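Local coordinates for nicastrin (Dictyostelium purpureum, PDB 4R12), which is probably an essential subunit of the gamma-secretase complex, which cleaves membrane proteins within the bilayer, and a putative recruiter of its substrates, at residues A[194-208]-A[542-554]. Sequence-based numbering, arbitrary orientation.
Sequences PVGGQSIWSSFSSKI and NTHLHNALSLGFD
W201 has CG wedged between its backbone N and carbonyl carbon (chi1 64°), while H544 has CG anti to its own carbonyl carbon (chi1 -51°); together these torsions bring H544 CD2 over one indole face. H544 CD2 rides near the rim, 3.3 Å from W201 CZ2, the planes inclined at 39°, and H544 CB makes a CH-pi contact over the five-membered ring. In the imidazole plane, H544 NE2 donates a nearly straight 2.6 Å bond to N542 OD1, and D307 holds ND1. N542 ND2 reaches back to S205 O (2.9 Å). W201 NE1 meets a water that also joins L545 O and H546 ND1; D284 takes H546 NE2. An alanine in place of W201 would probably leave H544 CB and CD2 without the indole they pack on, and this water without its NE1 donor. On the opposite sheet face, I200 CG1 packs on L545 CD2, S202 OG and T543 OG1 share a hydrogen bond (2.8 Å), and helix 500-512 packs against them. Q198 NE2 gives N547 OD1 a straight in-plane bond (2.9 Å). At the far end, P194 CG sits over the centre of the F553 ring, a CH-pi contact. Antiparallel backbone bonds from G197–A548 to W201–H544 join 542-548 to strand 192-203, which also pairs with 262-268 of the large lobe. Histidines bonded to aspartates on one face and mixed apolar and hydroxyl contacts on the other imply a firmly fixed strand; D307 would probably stabilise any positive charge on H544.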
loop_
_atom_site.group_PDB
_atom_site.type_symbol
_atom_site.label_atom_id
_atom_site.label_comp_id
_atom_site.label_asym_id
_atom_site.label_seq_id
_atom_site.Cartn_x
_atom_site.Cartn_y
_atom_site.Cartn_z
ATOM N N PRO A 194 6.321 -8.959 12.486
ATOM C CA PRO A 194 6.922 -8.008 11.547
ATOM C C PRO A 194 5.913 -7.492 10.529
ATOM O O PRO A 194 5.088 -8.262 10.043
ATOM C CB PRO A 194 8.014 -8.831 10.859
ATOM C CG PRO A 194 8.373 -9.883 11.869
ATOM C CD PRO A 194 7.056 -10.234 12.516
ATOM N N VAL A 195 5.974 -6.199 10.232
ATOM C CA VAL A 195 5.158 -5.639 9.173
ATOM C C VAL A 195 5.763 -6.067 7.856
ATOM O O VAL A 195 6.927 -5.782 7.586
ATOM C CB VAL A 195 5.087 -4.100 9.257
ATOM C CG1 VAL A 195 4.345 -3.523 8.038
ATOM C CG2 VAL A 195 4.401 -3.697 10.535
ATOM N N GLY A 196 4.990 -6.763 7.032
ATOM C CA GLY A 196 5.512 -7.243 5.771
ATOM C C GLY A 196 4.458 -7.988 4.981
ATOM O O GLY A 196 3.273 -7.893 5.276
ATOM N N GLY A 197 4.888 -8.742 3.984
ATOM C CA GLY A 197 3.938 -9.504 3.191
ATOM C C GLY A 197 4.576 -10.134 1.985
ATOM O O GLY A 197 5.747 -10.507 2.029
ATOM N N GLN A 198 3.804 -10.238 0.905
ATOM C CA GLN A 198 4.289 -10.801 -0.340
ATOM C C GLN A 198 4.232 -9.798 -1.496
ATOM O O GLN A 198 3.197 -9.155 -1.718
ATOM C CB GLN A 198 3.472 -12.046 -0.716
ATOM C CG GLN A 198 3.547 -13.193 0.298
ATOM C CD GLN A 198 4.937 -13.827 0.372
ATOM O OE1 GLN A 198 5.532 -14.174 -0.649
ATOM N NE2 GLN A 198 5.455 -13.976 1.585
ATOM N N SER A 199 5.347 -9.668 -2.214
ATOM C CA SER A 199 5.382 -8.949 -3.489
ATOM C C SER A 199 5.002 -9.921 -4.587
ATOM O O SER A 199 4.955 -11.126 -4.351
ATOM C CB SER A 199 6.766 -8.355 -3.764
ATOM O OG SER A 199 7.212 -7.529 -2.695
ATOM N N ILE A 200 4.733 -9.408 -5.791
ATOM C CA ILE A 200 4.403 -10.263 -6.929
ATOM C C ILE A 200 5.126 -9.780 -8.184
ATOM O O ILE A 200 5.131 -8.579 -8.481
ATOM C CB ILE A 200 2.878 -10.303 -7.241
ATOM C CG1 ILE A 200 2.025 -10.471 -5.978
ATOM C CG2 ILE A 200 2.536 -11.451 -8.207
ATOM C CD1 ILE A 200 1.458 -9.158 -5.433
ATOM N N TRP A 201 5.757 -10.704 -8.909
ATOM C CA TRP A 201 6.353 -10.336 -10.196
ATOM C C TRP A 201 5.905 -11.287 -11.294
ATOM O O TRP A 201 5.425 -12.401 -11.031
ATOM C CB TRP A 201 7.894 -10.289 -10.113
ATOM C CG TRP A 201 8.569 -11.594 -9.809
ATOM C CD1 TRP A 201 8.834 -12.111 -8.574
ATOM C CD2 TRP A 201 9.096 -12.531 -10.756
ATOM N NE1 TRP A 201 9.476 -13.320 -8.691
ATOM C CE2 TRP A 201 9.643 -13.603 -10.020
ATOM C CE3 TRP A 201 9.132 -12.586 -12.155
ATOM C CZ2 TRP A 201 10.229 -14.710 -10.636
ATOM C CZ3 TRP A 201 9.716 -13.688 -12.761
ATOM C CH2 TRP A 201 10.264 -14.727 -12.000
ATOM N N SER A 202 6.057 -10.844 -12.536
ATOM C CA SER A 202 5.466 -11.565 -13.650
ATOM C C SER A 202 6.161 -11.238 -14.949
ATOM O O SER A 202 6.636 -10.121 -15.144
ATOM C CB SER A 202 3.978 -11.232 -13.774
ATOM O OG SER A 202 3.388 -11.928 -14.861
ATOM N N SER A 203 6.180 -12.228 -15.840
ATOM C CA SER A 203 6.634 -12.061 -17.209
ATOM C C SER A 203 5.682 -12.825 -18.135
ATOM O O SER A 203 5.160 -13.865 -17.747
ATOM C CB SER A 203 8.068 -12.568 -17.364
ATOM O OG SER A 203 8.413 -12.680 -18.733
ATOM N N PHE A 204 5.433 -12.298 -19.329
ATOM C CA PHE A 204 4.658 -13.027 -20.336
ATOM C C PHE A 204 5.417 -14.242 -20.876
ATOM O O PHE A 204 4.792 -15.171 -21.394
ATOM C CB PHE A 204 4.276 -12.114 -21.509
ATOM C CG PHE A 204 3.132 -11.177 -21.219
ATOM C CD1 PHE A 204 1.823 -11.651 -21.135
ATOM C CD2 PHE A 204 3.359 -9.814 -21.058
ATOM C CE1 PHE A 204 0.765 -10.784 -20.883
ATOM C CE2 PHE A 204 2.301 -8.937 -20.804
ATOM C CZ PHE A 204 1.004 -9.420 -20.724
ATOM N N SER A 205 6.751 -14.236 -20.788
ATOM C CA SER A 205 7.535 -15.384 -21.262
ATOM C C SER A 205 7.347 -16.550 -20.309
ATOM O O SER A 205 7.380 -16.361 -19.098
ATOM C CB SER A 205 9.029 -15.048 -21.377
ATOM O OG SER A 205 9.244 -13.913 -22.198
ATOM N N SER A 206 7.153 -17.750 -20.851
ATOM C CA SER A 206 6.954 -18.933 -20.016
ATOM C C SER A 206 8.240 -19.226 -19.246
ATOM O O SER A 206 8.227 -19.711 -18.115
ATOM C CB SER A 206 6.538 -20.139 -20.870
ATOM O OG SER A 206 7.587 -20.567 -21.721
ATOM N N LYS A 207 9.364 -18.905 -19.868
ATOM C CA LYS A 207 10.628 -18.923 -19.163
ATOM C C LYS A 207 11.481 -17.779 -19.702
ATOM O O LYS A 207 11.566 -17.571 -20.914
ATOM C CB LYS A 207 11.324 -20.281 -19.321
ATOM C CG LYS A 207 12.681 -20.389 -18.626
ATOM C CD LYS A 207 13.335 -21.734 -18.923
ATOM C CE LYS A 207 14.835 -21.723 -18.644
ATOM N NZ LYS A 207 15.136 -21.677 -17.190
ATOM N N ILE A 208 12.065 -17.008 -18.800
ATOM C CA ILE A 208 12.871 -15.867 -19.211
ATOM C C ILE A 208 14.149 -16.362 -19.891
ATOM O O ILE A 208 14.823 -17.268 -19.393
ATOM C CB ILE A 208 13.198 -14.948 -18.009
ATOM C CG1 ILE A 208 11.946 -14.161 -17.593
ATOM C CG2 ILE A 208 14.330 -13.983 -18.348
ATOM C CD1 ILE A 208 12.066 -13.490 -16.235
ATOM N N ASN A 542 4.010 -17.415 -15.714
ATOM C CA ASN A 542 5.299 -17.084 -15.107
ATOM C C ASN A 542 5.151 -15.923 -14.121
ATOM O O ASN A 542 5.761 -14.859 -14.279
ATOM C CB ASN A 542 6.323 -16.749 -16.200
ATOM C CG ASN A 542 7.753 -16.868 -15.722
ATOM O OD1 ASN A 542 8.020 -17.404 -14.651
ATOM N ND2 ASN A 542 8.682 -16.370 -16.521
ATOM N N THR A 543 4.331 -16.154 -13.099
ATOM C CA THR A 543 3.971 -15.149 -12.098
ATOM C C THR A 543 4.227 -15.727 -10.716
ATOM O O THR A 543 3.877 -16.876 -10.456
ATOM C CB THR A 543 2.489 -14.746 -12.233
ATOM O OG1 THR A 543 2.274 -14.170 -13.527
ATOM C CG2 THR A 543 2.066 -13.744 -11.145
ATOM N N HIS A 544 4.827 -14.942 -9.826
ATOM C CA HIS A 544 5.409 -15.498 -8.605
ATOM C C HIS A 544 5.316 -14.555 -7.418
ATOM O O HIS A 544 5.516 -13.345 -7.551
ATOM C CB HIS A 544 6.882 -15.867 -8.856
ATOM C CG HIS A 544 7.076 -16.711 -10.079
ATOM N ND1 HIS A 544 6.834 -18.067 -10.093
ATOM C CD2 HIS A 544 7.425 -16.376 -11.345
ATOM C CE1 HIS A 544 7.054 -18.541 -11.308
ATOM N NE2 HIS A 544 7.416 -17.534 -12.086
ATOM N N LEU A 545 5.007 -15.121 -6.259
ATOM C CA LEU A 545 5.100 -14.389 -5.008
ATOM C C LEU A 545 6.543 -14.318 -4.517
ATOM O O LEU A 545 7.322 -15.243 -4.749
ATOM C CB LEU A 545 4.240 -15.061 -3.935
ATOM C CG LEU A 545 2.739 -15.169 -4.212
ATOM C CD1 LEU A 545 2.101 -16.136 -3.218
ATOM C CD2 LEU A 545 2.090 -13.802 -4.103
ATOM N N HIS A 546 6.885 -13.241 -3.815
ATOM C CA HIS A 546 8.169 -13.184 -3.113
ATOM C C HIS A 546 8.042 -12.468 -1.763
ATOM O O HIS A 546 7.326 -11.462 -1.656
ATOM C CB HIS A 546 9.238 -12.488 -3.956
ATOM C CG HIS A 546 10.627 -12.910 -3.596
ATOM N ND1 HIS A 546 11.308 -13.887 -4.292
ATOM C CD2 HIS A 546 11.438 -12.536 -2.580
ATOM C CE1 HIS A 546 12.492 -14.075 -3.734
ATOM N NE2 HIS A 546 12.595 -13.270 -2.691
ATOM N N ASN A 547 8.718 -13.003 -0.745
ATOM C CA ASN A 547 8.752 -12.400 0.587
ATOM C C ASN A 547 9.099 -10.905 0.566
ATOM O O ASN A 547 10.036 -10.491 -0.116
ATOM C CB ASN A 547 9.789 -13.091 1.479
ATOM C CG ASN A 547 9.372 -14.479 1.940
ATOM O OD1 ASN A 547 8.207 -14.886 1.836
ATOM N ND2 ASN A 547 10.331 -15.202 2.495
ATOM N N ALA A 548 8.352 -10.119 1.330
ATOM C CA ALA A 548 8.670 -8.716 1.558
ATOM C C ALA A 548 8.772 -8.533 3.066
ATOM O O ALA A 548 7.761 -8.490 3.767
ATOM C CB ALA A 548 7.613 -7.805 0.951
ATOM N N LEU A 549 10.010 -8.451 3.548
ATOM C CA LEU A 549 10.325 -8.554 4.968
ATOM C C LEU A 549 11.676 -7.910 5.229
ATOM O O LEU A 549 12.620 -8.097 4.462
ATOM C CB LEU A 549 10.345 -10.025 5.421
ATOM C CG LEU A 549 10.769 -10.355 6.866
ATOM C CD1 LEU A 549 9.732 -9.873 7.866
ATOM C CD2 LEU A 549 11.027 -11.856 7.056
ATOM N N SER A 550 11.759 -7.144 6.309
ATOM C CA SER A 550 12.997 -6.463 6.662
ATOM C C SER A 550 14.135 -7.455 6.805
ATOM O O SER A 550 13.945 -8.556 7.319
ATOM C CB SER A 550 12.831 -5.678 7.962
ATOM O OG SER A 550 14.054 -5.053 8.330
ATOM N N LEU A 551 15.314 -7.076 6.336
ATOM C CA LEU A 551 16.498 -7.909 6.526
ATOM C C LEU A 551 16.994 -7.860 7.978
ATOM O O LEU A 551 17.910 -8.602 8.365
ATOM C CB LEU A 551 17.612 -7.472 5.569
ATOM C CG LEU A 551 17.348 -7.678 4.074
ATOM C CD1 LEU A 551 18.523 -7.148 3.259
ATOM C CD2 LEU A 551 17.091 -9.142 3.751
ATOM N N GLY A 552 16.389 -6.987 8.777
ATOM C CA GLY A 552 16.771 -6.836 10.172
ATOM C C GLY A 552 16.245 -7.931 11.085
ATOM O O GLY A 552 16.663 -8.024 12.247
ATOM N N PHE A 553 15.337 -8.753 10.561
ATOM C CA PHE A 553 14.715 -9.834 11.320
ATOM C C PHE A 553 15.300 -11.185 10.957
ATOM O O PHE A 553 15.740 -11.393 9.829
ATOM C CB PHE A 553 13.198 -9.905 11.073
ATOM C CG PHE A 553 12.427 -8.727 11.595
ATOM C CD1 PHE A 553 12.425 -8.426 12.947
ATOM C CD2 PHE A 553 11.668 -7.947 10.736
ATOM C CE1 PHE A 553 11.707 -7.342 13.431
ATOM C CE2 PHE A 553 10.949 -6.866 11.206
ATOM C CZ PHE A 553 10.967 -6.557 12.556
ATOM N N ASP A 554 15.269 -12.107 11.916
ATOM C CA ASP A 554 15.531 -13.517 11.657
ATOM C C ASP A 554 14.575 -14.357 12.508
ATOM O O ASP A 554 14.103 -13.901 13.556
ATOM C CB ASP A 554 16.986 -13.869 11.964
ATOM C CG ASP A 554 17.364 -15.266 11.489
ATOM O OD1 ASP A 554 16.682 -15.791 10.580
ATOM O OD2 ASP A 554 18.344 -15.837 12.019
HETATM O O HOH W 1 9.575 -6.290 7.978
HETATM O O HOH W 2 6.583 -16.648 -0.516
HETATM O O HOH W 3 9.568 -8.744 -2.306
HETATM O O HOH W 4 9.842 -15.022 -6.386
HETATM O O HOH W 5 3.453 -15.878 -18.189
#